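Local coordinates for uncharacterized conserved protein (Ruegeria pomeroyi DSS-3, PDB 3IUS), which is of unknown function but probably binds a nicotinamide dinucleotide in a Rossmann-type, epimerase/dehydratase-like domain, at residues Y155-G160 against I183-I188. Sequence-based numbering, arbitrary orientation.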
ATOM      1  N   TYR A 155       7.947  -0.726  -0.457  1.00 15.70           N
ATOM      2  CA  TYR A 155       9.302  -0.781   0.084  1.00 15.93           C
ATOM      3  C   TYR A 155       9.720   0.574   0.638  1.00 17.31           C
ATOM      4  O   TYR A 155       9.067   1.594   0.394  1.00 19.24           O
ATOM      5  CB  TYR A 155      10.308  -1.312  -0.947  1.00 16.95           C
ATOM      6  CG  TYR A 155      10.791  -0.307  -1.985  1.00 17.84           C
ATOM      7  CD1 TYR A 155      12.103   0.156  -1.973  1.00 20.23           C
ATOM      8  CD2 TYR A 155       9.943   0.161  -2.990  1.00 15.76           C
ATOM      9  CE1 TYR A 155      12.558   1.061  -2.925  1.00 17.87           C
ATOM     10  CE2 TYR A 155      10.391   1.070  -3.949  1.00 15.89           C
ATOM     11  CZ  TYR A 155      11.697   1.522  -3.905  1.00 17.99           C
ATOM     12  OH  TYR A 155      12.154   2.414  -4.855  1.00 18.00           O
ATOM     13  N   GLY A 156      10.802   0.580   1.404  1.00 16.26           N
ATOM     14  CA  GLY A 156      11.230   1.783   2.090  1.00 19.08           C
ATOM     15  C   GLY A 156      12.158   1.485   3.252  1.00 21.22           C
ATOM     16  O   GLY A 156      12.633   0.357   3.405  1.00 21.21           O
ATOM     17  N   PRO A 157      12.428   2.499   4.084  1.00 24.50           N
ATOM     18  CA  PRO A 157      13.319   2.307   5.232  1.00 26.22           C
ATOM     19  C   PRO A 157      12.791   1.184   6.112  1.00 29.52           C
ATOM     20  O   PRO A 157      11.601   1.165   6.415  1.00 31.04           O
ATOM     21  CB  PRO A 157      13.226   3.643   5.974  1.00 25.04           C
ATOM     22  CG  PRO A 157      12.783   4.628   4.947  1.00 26.38           C
ATOM     23  CD  PRO A 157      11.879   3.864   4.024  1.00 23.30           C
ATOM     24  N   GLY A 158      13.655   0.253   6.502  1.00 27.99           N
ATOM     25  CA  GLY A 158      13.242  -0.838   7.365  1.00 32.15           C
ATOM     26  C   GLY A 158      12.538  -1.932   6.592  1.00 33.52           C
ATOM     27  O   GLY A 158      12.329  -3.029   7.103  1.00 34.49           O
ATOM     28  N   ARG A 159      12.159  -1.633   5.354  1.00 30.67           N
ATOM     29  CA  ARG A 159      11.574  -2.644   4.485  1.00 30.95           C
ATOM     30  C   ARG A 159      12.291  -2.663   3.138  1.00 27.52           C
ATOM     31  O   ARG A 159      11.691  -2.416   2.089  1.00 21.49           O
ATOM     32  CB  ARG A 159      10.072  -2.416   4.314  1.00 30.29           C
ATOM     33  CG  ARG A 159       9.346  -3.585   3.666  1.00 42.14           C
ATOM     34  CD  ARG A 159       7.840  -3.437   3.773  1.00 47.34           C
ATOM     35  NE  ARG A 159       7.372  -3.587   5.148  1.00 47.76           N
ATOM     36  CZ  ARG A 159       6.119  -3.371   5.531  1.00 45.94           C
ATOM     37  NH1 ARG A 159       5.216  -2.991   4.637  1.00 46.15           N
ATOM     38  NH2 ARG A 159       5.770  -3.527   6.802  1.00 42.39           N
ATOM     39  N   GLY A 160      13.589  -2.951   3.187  1.00 22.77           N
ATOM     40  CA  GLY A 160      14.418  -2.977   1.998  1.00 25.90           C
ATOM     41  C   GLY A 160      15.175  -4.285   1.890  1.00 34.26           C
ATOM     42  O   GLY A 160      15.091  -5.127   2.783  1.00 33.96           O
ATOM     43  N   ILE A 183       6.287   0.433  -5.120  1.00 14.54           N
ATOM     44  CA  ILE A 183       6.133   1.827  -4.720  1.00 21.24           C
ATOM     45  C   ILE A 183       6.883   2.107  -3.413  1.00 14.82           C
ATOM     46  O   ILE A 183       6.825   1.316  -2.478  1.00 15.90           O
ATOM     47  CB  ILE A 183       4.643   2.202  -4.566  1.00 19.89           C
ATOM     48  CG1 ILE A 183       4.481   3.710  -4.356  1.00 17.56           C
ATOM     49  CG2 ILE A 183       3.997   1.415  -3.425  1.00 14.69           C
ATOM     50  CD1 ILE A 183       4.776   4.542  -5.581  1.00 19.10           C
ATOM     51  N   HIS A 184       7.602   3.223  -3.369  1.00 14.81           N
ATOM     52  CA  HIS A 184       8.308   3.635  -2.159  1.00 16.17           C
ATOM     53  C   HIS A 184       7.315   4.257  -1.189  1.00 15.18           C
ATOM     54  O   HIS A 184       6.441   5.031  -1.597  1.00 16.30           O
ATOM     55  CB  HIS A 184       9.424   4.629  -2.486  1.00 18.42           C
ATOM     56  CG  HIS A 184      10.309   4.941  -1.321  1.00 20.36           C
ATOM     57  ND1 HIS A 184      11.616   4.506  -1.242  1.00 17.53           N
ATOM     58  CD2 HIS A 184      10.071   5.629  -0.180  1.00 15.48           C
ATOM     59  CE1 HIS A 184      12.146   4.921  -0.104  1.00 15.71           C
ATOM     60  NE2 HIS A 184      11.229   5.605   0.556  1.00 24.30           N
ATOM     61  N   VAL A 185       7.440   3.912   0.088  1.00 16.17           N
ATOM     62  CA  VAL A 185       6.486   4.365   1.099  1.00 19.28           C
ATOM     63  C   VAL A 185       6.377   5.894   1.185  1.00 16.59           C
ATOM     64  O   VAL A 185       5.290   6.436   1.450  1.00 16.90           O
ATOM     65  CB  VAL A 185       6.788   3.739   2.487  1.00 22.88           C
ATOM     66  CG1 VAL A 185       8.135   4.218   3.027  1.00 16.18           C
ATOM     67  CG2 VAL A 185       5.654   4.021   3.467  1.00 18.86           C
ATOM     68  N   GLU A 186       7.482   6.593   0.939  1.00 15.52           N
ATOM     69  CA  GLU A 186       7.450   8.058   0.922  1.00 19.14           C
ATOM     70  C   GLU A 186       6.536   8.596  -0.177  1.00 21.00           C
ATOM     71  O   GLU A 186       5.861   9.611   0.003  1.00 17.89           O
ATOM     72  CB  GLU A 186       8.856   8.647   0.788  1.00 22.83           C
ATOM     73  CG  GLU A 186       9.638   8.681   2.097  1.00 36.04           C
ATOM     74  CD  GLU A 186       9.046   9.643   3.123  1.00 46.19           C
ATOM     75  OE1 GLU A 186       9.392   9.526   4.320  1.00 49.63           O
ATOM     76  OE2 GLU A 186       8.240  10.517   2.737  1.00 46.98           O
ATOM     77  N   ASP A 187       6.520   7.914  -1.321  1.00 19.09           N
ATOM     78  CA  ASP A 187       5.669   8.317  -2.427  1.00 17.88           C
ATOM     79  C   ASP A 187       4.198   8.018  -2.156  1.00 18.04           C
ATOM     80  O   ASP A 187       3.312   8.756  -2.596  1.00 16.80           O
ATOM     81  CB  ASP A 187       6.148   7.687  -3.736  1.00 16.14           C
ATOM     82  CG  ASP A 187       7.336   8.430  -4.330  1.00 22.67           C
ATOM     83  OD1 ASP A 187       7.404   9.667  -4.142  1.00 19.47           O
ATOM     84  OD2 ASP A 187       8.199   7.789  -4.969  1.00 18.48           O
ATOM     85  N   ILE A 188       3.927   6.947  -1.421  1.00 17.84           N
ATOM     86  CA  ILE A 188       2.560   6.718  -0.969  1.00 22.47           C
ATOM     87  C   ILE A 188       2.108   7.894  -0.103  1.00 15.05           C
ATOM     88  O   ILE A 188       0.989   8.413  -0.254  1.00 15.67           O
ATOM     89  CB  ILE A 188       2.421   5.416  -0.165  1.00 21.92           C
ATOM     90  CG1 ILE A 188       2.895   4.216  -0.993  1.00 18.34           C
ATOM     91  CG2 ILE A 188       0.968   5.240   0.276  1.00 17.76           C
ATOM     92  CD1 ILE A 188       3.006   2.908  -0.195  1.00 21.85           C
TER
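Tyr155 and His184 pair in parallel register at the ends of their strands, and two backbone hydrogen bonds from Tyr155 reach the residues flanking His184, Ile183 and Val185. Tyr155 N donates to Ile183 O, while Tyr155 O receives Val185 N at 2.8 Å. Since His184 is the N-cap residue of helix 185-197, this second bond carries the pairing into the helix's first turn; His184 CA adds a C-H...O contact to the same oxygen.

The aromatic contact is T-shaped. The imidazole swings out on a chi1 of -172°, which puts CG across from the backbone N, and presents its ND1 edge to the phenol face, 3.9 Å from Tyr155 CE1, the planes at 73°. Replacing Tyr155 with an alanine is likely to leave the imidazole edge without its aromatic face and freer to turn. Gly156 CA lies over an imidazole face in a CH-pi contact, where a side chain would collide with Val185 CG1. Beyond it, Pro157, the second residue of the type II turn Gly156-Arg159, packs its CD 3.9 Å from Val185 CG1.

The junction thus joins strands 146-155 and 182-184 of the Rossmann-like parallel sheet. Helix 273-282 packs on Tyr155 and His184 through Leu280, whereas Val185 meets Tyr15, Thr16 and Val19 of helix 15-24.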